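Local coordinates for protein diol-dehydratase (Roseburia inulinivorans, PDB 5I2A) that dehydrates 1,2-propanediol as a B12-independent diol dehydratase of the glycyl radical enzyme family, at residues Ala796-Ala801 with Ala820-Leu825; Leu462-Ser467 with Arg497-Tyr502. All coordinates share one frame; numbering follows the deposited sequence.

Contact 1: residues Ala796-Ala801 with Ala820-Leu825; sequences ATLLDA and ALFTTL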
loop_
_atom_site.group_PDB
_atom_site.type_symbol
_atom_site.label_atom_id
_atom_site.label_comp_id
_atom_site.label_asym_id
_atom_site.label_seq_id
_atom_site.Cartn_x
_atom_site.Cartn_y
_atom_site.Cartn_z
ATOM N N ALA A 796 -49.638 8.816 25.663
ATOM C CA ALA A 796 -50.222 10.150 25.508
ATOM C C ALA A 796 -49.145 11.216 25.398
ATOM O O ALA A 796 -49.295 12.189 24.658
ATOM C CB ALA A 796 -51.162 10.460 26.665
ATOM N N THR A 797 -48.048 11.016 26.120
ATOM C CA THR A 797 -46.943 11.966 26.092
ATOM C C THR A 797 -46.292 12.034 24.710
ATOM O O THR A 797 -46.019 13.114 24.193
ATOM C CB THR A 797 -45.866 11.610 27.132
ATOM O OG1 THR A 797 -46.403 11.772 28.446
ATOM C CG2 THR A 797 -44.648 12.507 26.978
ATOM N N LEU A 798 -46.059 10.877 24.110
ATOM C CA LEU A 798 -45.411 10.841 22.804
ATOM C C LEU A 798 -46.330 11.407 21.725
ATOM O O LEU A 798 -45.872 12.151 20.873
ATOM C CB LEU A 798 -44.983 9.418 22.446
ATOM C CG LEU A 798 -43.948 8.749 23.366
ATOM C CD1 LEU A 798 -43.579 7.396 22.816
ATOM C CD2 LEU A 798 -42.712 9.602 23.530
ATOM N N LEU A 799 -47.616 11.056 21.766
ATOM C CA LEU A 799 -48.589 11.605 20.815
ATOM C C LEU A 799 -48.701 13.120 20.945
ATOM O O LEU A 799 -48.711 13.818 19.944
ATOM C CB LEU A 799 -49.968 10.961 20.995
ATOM C CG LEU A 799 -50.034 9.465 20.666
ATOM C CD1 LEU A 799 -51.403 8.884 20.997
ATOM C CD2 LEU A 799 -49.685 9.218 19.198
ATOM N N ASP A 800 -48.772 13.629 22.175
ATOM C CA ASP A 800 -48.841 15.078 22.378
ATOM C C ASP A 800 -47.575 15.783 21.871
ATOM O O ASP A 800 -47.648 16.904 21.366
ATOM C CB ASP A 800 -49.061 15.429 23.854
ATOM C CG ASP A 800 -49.605 16.852 24.037
ATOM O OD1 ASP A 800 -50.470 17.249 23.245
ATOM O OD2 ASP A 800 -49.168 17.572 24.953
ATOM N N ALA A 801 -46.420 15.135 22.015
ATOM C CA ALA A 801 -45.161 15.714 21.548
ATOM C C ALA A 801 -45.120 15.760 20.018
ATOM O O ALA A 801 -44.474 16.628 19.433
ATOM C CB ALA A 801 -43.966 14.930 22.091
ATOM N N ALA A 820 -32.156 10.144 22.244
ATOM C CA ALA A 820 -32.236 11.298 21.375
ATOM C C ALA A 820 -33.400 12.202 21.772
ATOM O O ALA A 820 -34.328 11.777 22.472
ATOM C CB ALA A 820 -32.371 10.852 19.926
ATOM N N LEU A 821 -33.331 13.455 21.346
ATOM C CA LEU A 821 -34.441 14.375 21.535
ATOM C C LEU A 821 -35.571 13.964 20.588
ATOM O O LEU A 821 -35.383 13.907 19.370
ATOM C CB LEU A 821 -33.988 15.820 21.293
ATOM C CG LEU A 821 -33.091 16.377 22.407
ATOM C CD1 LEU A 821 -32.318 17.581 21.930
ATOM C CD2 LEU A 821 -33.954 16.740 23.628
ATOM N N PHE A 822 -36.721 13.642 21.162
ATOM C CA PHE A 822 -37.869 13.119 20.409
ATOM C C PHE A 822 -38.293 14.011 19.256
ATOM O O PHE A 822 -38.603 13.521 18.165
ATOM C CB PHE A 822 -39.067 12.910 21.340
ATOM C CG PHE A 822 -40.231 12.204 20.690
ATOM C CD1 PHE A 822 -40.160 10.861 20.375
ATOM C CD2 PHE A 822 -41.391 12.891 20.387
ATOM C CE1 PHE A 822 -41.230 10.205 19.777
ATOM C CE2 PHE A 822 -42.463 12.246 19.795
ATOM C CZ PHE A 822 -42.383 10.902 19.486
ATOM N N THR A 823 -38.318 15.321 19.492
ATOM C CA THR A 823 -38.788 16.221 18.452
ATOM C C THR A 823 -37.693 16.520 17.420
ATOM O O THR A 823 -37.926 17.296 16.513
ATOM C CB THR A 823 -39.333 17.569 19.017
ATOM O OG1 THR A 823 -38.295 18.282 19.693
ATOM C CG2 THR A 823 -40.494 17.330 19.982
ATOM N N THR A 824 -36.508 15.919 17.548
ATOM C CA THR A 824 -35.526 16.007 16.457
ATOM C C THR A 824 -35.610 14.780 15.554
ATOM O O THR A 824 -34.860 14.656 14.596
ATOM C CB THR A 824 -34.060 16.142 16.955
ATOM O OG1 THR A 824 -33.647 14.934 17.610
ATOM C CG2 THR A 824 -33.903 17.324 17.899
ATOM N N LEU A 825 -36.510 13.864 15.877
ATOM C CA LEU A 825 -36.687 12.664 15.075
ATOM C C LEU A 825 -37.819 12.848 14.066
ATOM O O LEU A 825 -38.789 13.563 14.340
ATOM C CB LEU A 825 -36.977 11.463 15.974
ATOM C CG LEU A 825 -35.951 11.204 17.079
ATOM C CD1 LEU A 825 -36.298 9.940 17.844
ATOM C CD2 LEU A 825 -34.522 11.111 16.506
#
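The phenyl ring of Phe822 reaches from the 3-10 segment 822-824 to helix 795-803 and meets two of its side chains and one of its carbonyls. Over one face sits the CD2 methyl of Leu798, 4.2 Å from the ring centroid and 14° off the ring normal, which is the geometry of a CH-pi contact; the methyl is displaced toward the rim, its nearest ring atom being CE1. Ala801, one helical turn on, brings its CB to 3.7 Å from Phe822 CD2 along an oblique path, and Leu798 O lies 3.6 Å from Phe822 CE2. With CG anti to the backbone N of Phe822 (chi1 -172°), the ring extends from the 3-10 segment toward helix 795-803.

Both segments fall within the glycine radical region. Strand 819-821 pairs with strand 812-814 in a two-stranded antiparallel hairpin whose turn spans Gly817, the predicted radical site, which is not modified in this structure. The ring therefore packs the exit of that hairpin against the preceding helix, while Ile834 of helix 827-835 and Val813 of the partner strand also touch both Phe822 and Leu798.

Thr823 marks the looser, partly exposed side: its CG2 comes no nearer than 4.1 Å to Ala801 O. On the helix, Asp800 is also partly exposed and turned from the contact, its OD2 forming a salt bridge with Lys807 NZ and a hydrogen bond with Tyr808 OH.

Contact 2: residues Leu462-Ser467 with Arg497-Tyr502; sequences LEMVFS and RKQMLY
Gln499 lays its carboxamide against Met464 where helix 459-467 packs against the long helix 489-521 within the pyruvate formate lyase-like part of the chain. Met464 CB is the touching atom and sits over one face of the amide: it lies 3.5 Å from both Gln499 CD and Gln499 OE1, with NE2 similarly distant at 3.8 Å. The two side chains cross at about a right angle. Beyond CB, the methionine bends at chi2 (-53°) and carries its sulfur away from helix 489-521; the side chain also touches Phe153.

Val465 CG2 approaches the aliphatic part of the glutamine at a slant, 3.9 Å from Gln499 CG. The same valine also packs on Phe492 and Ala495, earlier residues of the long helix, and on Phe486, which extends the apolar seam.

What positions the buried amide lies one shell farther out, in the chain connecting the helices. A bend at chi2 (-70°) turns the Gln499 amide so that its face lies under Met464 CB, and both its ends are engaged: NE2 is hydrogen-bonded to Ile478 O and Thr480 OG1. These partners fix which way round the amide sits, and its oxygen, OE1, completes the set through a hydrogen bond with Ser477 OG.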
loop_
_atom_site.group_PDB
_atom_site.type_symbol
_atom_site.label_atom_id
_atom_site.label_comp_id
_atom_site.label_asym_id
_atom_site.label_seq_id
_atom_site.Cartn_x
_atom_site.Cartn_y
_atom_site.Cartn_z
ATOM N N LEU A 462 -35.125 -13.878 2.906
ATOM C CA LEU A 462 -36.397 -14.589 3.037
ATOM C C LEU A 462 -37.305 -14.292 1.835
ATOM O O LEU A 462 -37.892 -15.196 1.253
ATOM C CB LEU A 462 -37.113 -14.210 4.342
ATOM C CG LEU A 462 -38.493 -14.853 4.546
ATOM C CD1 LEU A 462 -38.381 -16.370 4.658
ATOM C CD2 LEU A 462 -39.173 -14.278 5.787
ATOM N N GLU A 463 -37.412 -13.025 1.473
ATOM C CA GLU A 463 -38.155 -12.645 0.275
ATOM C C GLU A 463 -37.603 -13.342 -0.970
ATOM O O GLU A 463 -38.365 -13.718 -1.852
ATOM C CB GLU A 463 -38.129 -11.138 0.074
ATOM C CG GLU A 463 -38.958 -10.373 1.085
ATOM C CD GLU A 463 -39.099 -8.909 0.714
ATOM O OE1 GLU A 463 -38.161 -8.125 0.964
ATOM O OE2 GLU A 463 -40.140 -8.546 0.147
ATOM N N MET A 464 -36.286 -13.534 -1.028
ATOM C CA MET A 464 -35.681 -14.207 -2.173
ATOM C C MET A 464 -36.068 -15.688 -2.247
ATOM O O MET A 464 -36.082 -16.272 -3.327
ATOM C CB MET A 464 -34.156 -14.068 -2.152
ATOM C CG MET A 464 -33.644 -12.665 -2.481
ATOM S SD MET A 464 -34.260 -11.935 -4.028
ATOM C CE MET A 464 -35.610 -10.909 -3.440
ATOM N N VAL A 465 -36.393 -16.303 -1.119
ATOM C CA VAL A 465 -36.835 -17.692 -1.187
ATOM C C VAL A 465 -38.161 -17.763 -1.948
ATOM O O VAL A 465 -38.348 -18.643 -2.784
ATOM C CB VAL A 465 -36.987 -18.337 0.202
ATOM C CG1 VAL A 465 -37.483 -19.784 0.069
ATOM C CG2 VAL A 465 -35.655 -18.318 0.935
ATOM N N PHE A 466 -39.058 -16.815 -1.679
ATOM C CA PHE A 466 -40.358 -16.767 -2.347
ATOM C C PHE A 466 -40.206 -16.473 -3.834
ATOM O O PHE A 466 -40.909 -17.045 -4.664
ATOM C CB PHE A 466 -41.277 -15.715 -1.698
ATOM C CG PHE A 466 -41.917 -16.184 -0.412
ATOM C CD1 PHE A 466 -43.061 -16.969 -0.440
ATOM C CD2 PHE A 466 -41.373 -15.847 0.817
ATOM C CE1 PHE A 466 -43.659 -17.415 0.739
ATOM C CE2 PHE A 466 -41.953 -16.288 1.989
ATOM C CZ PHE A 466 -43.103 -17.078 1.955
ATOM N N SER A 467 -39.278 -15.584 -4.160
ATOM C CA SER A 467 -39.138 -15.106 -5.528
ATOM C C SER A 467 -38.058 -15.834 -6.315
ATOM O O SER A 467 -37.733 -15.420 -7.414
ATOM C CB SER A 467 -38.830 -13.613 -5.531
ATOM O OG SER A 467 -37.495 -13.393 -5.107
ATOM N N ARG A 497 -31.457 -20.677 4.350
ATOM C CA ARG A 497 -30.074 -20.741 4.841
ATOM C C ARG A 497 -29.101 -20.354 3.720
ATOM O O ARG A 497 -28.153 -19.593 3.942
ATOM C CB ARG A 497 -29.735 -22.133 5.385
ATOM C CG ARG A 497 -28.397 -22.203 6.132
ATOM C CD ARG A 497 -27.974 -23.641 6.441
ATOM N NE ARG A 497 -27.723 -24.400 5.223
ATOM C CZ ARG A 497 -26.587 -24.359 4.533
ATOM N NH1 ARG A 497 -25.584 -23.595 4.940
ATOM N NH2 ARG A 497 -26.449 -25.088 3.439
ATOM N N LYS A 498 -29.363 -20.847 2.513
ATOM C CA LYS A 498 -28.465 -20.586 1.388
ATOM C C LYS A 498 -28.560 -19.146 0.888
ATOM O O LYS A 498 -27.546 -18.553 0.534
ATOM C CB LYS A 498 -28.744 -21.551 0.227
ATOM C CG LYS A 498 -28.372 -23.025 0.471
ATOM C CD LYS A 498 -28.957 -23.881 -0.657
ATOM C CE LYS A 498 -28.722 -25.364 -0.467
ATOM N NZ LYS A 498 -29.546 -26.177 -1.412
ATOM N N GLN A 499 -29.770 -18.594 0.834
ATOM C CA GLN A 499 -29.925 -17.187 0.486
ATOM C C GLN A 499 -29.151 -16.317 1.481
ATOM O O GLN A 499 -28.552 -15.319 1.108
ATOM C CB GLN A 499 -31.399 -16.769 0.470
ATOM C CG GLN A 499 -32.201 -17.324 -0.685
ATOM C CD GLN A 499 -31.810 -16.694 -2.000
ATOM O OE1 GLN A 499 -31.093 -15.692 -2.040
ATOM N NE2 GLN A 499 -32.283 -17.271 -3.082
ATOM N N MET A 500 -29.192 -16.705 2.750
ATOM C CA MET A 500 -28.497 -15.967 3.787
ATOM C C MET A 500 -26.990 -16.051 3.571
ATOM O O MET A 500 -26.318 -15.034 3.550
ATOM C CB MET A 500 -28.877 -16.497 5.169
ATOM C CG MET A 500 -30.295 -16.101 5.583
ATOM S SD MET A 500 -30.389 -14.378 6.118
ATOM C CE MET A 500 -29.673 -14.509 7.751
ATOM N N LEU A 501 -26.481 -17.270 3.395
ATOM C CA LEU A 501 -25.046 -17.497 3.267
ATOM C C LEU A 501 -24.466 -16.751 2.073
ATOM O O LEU A 501 -23.434 -16.099 2.189
ATOM C CB LEU A 501 -24.743 -18.993 3.158
ATOM C CG LEU A 501 -23.264 -19.388 3.172
ATOM C CD1 LEU A 501 -22.554 -18.857 4.407
ATOM C CD2 LEU A 501 -23.107 -20.899 3.068
ATOM N N TYR A 502 -25.141 -16.832 0.932
ATOM C CA TYR A 502 -24.684 -16.133 -0.266
ATOM C C TYR A 502 -24.530 -14.630 -0.030
ATOM O O TYR A 502 -23.497 -14.038 -0.355
ATOM C CB TYR A 502 -25.649 -16.368 -1.424
ATOM C CG TYR A 502 -25.230 -15.689 -2.715
ATOM C CD1 TYR A 502 -24.189 -16.196 -3.477
ATOM C CD2 TYR A 502 -25.874 -14.544 -3.162
ATOM C CE1 TYR A 502 -23.810 -15.587 -4.655
ATOM C CE2 TYR A 502 -25.500 -13.924 -4.343
ATOM C CZ TYR A 502 -24.467 -14.450 -5.082
ATOM O OH TYR A 502 -24.093 -13.848 -6.260
#

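In the fold
Both contacts have buried centres, but they lie in separate regions, 37 Å apart between centres and about 25 Å at their nearest atoms, and share no helix or strand. Contact 1, in the glycine radical range, joins a short helix to the segment leaving a hairpin; contact 2, in the pyruvate formate lyase-like range, joins two helices. Contact 1 is somewhat larger, 181 Å² against 147 Å², and centres on an aromatic ring with aliphatic neighbours, with one partly exposed threonine at its margin. Contact 2 instead buries an amide, whose polar atoms are satisfied by residues outside the helix pair. The centre of contact 2 lies about 27 Å from the centre of the chain.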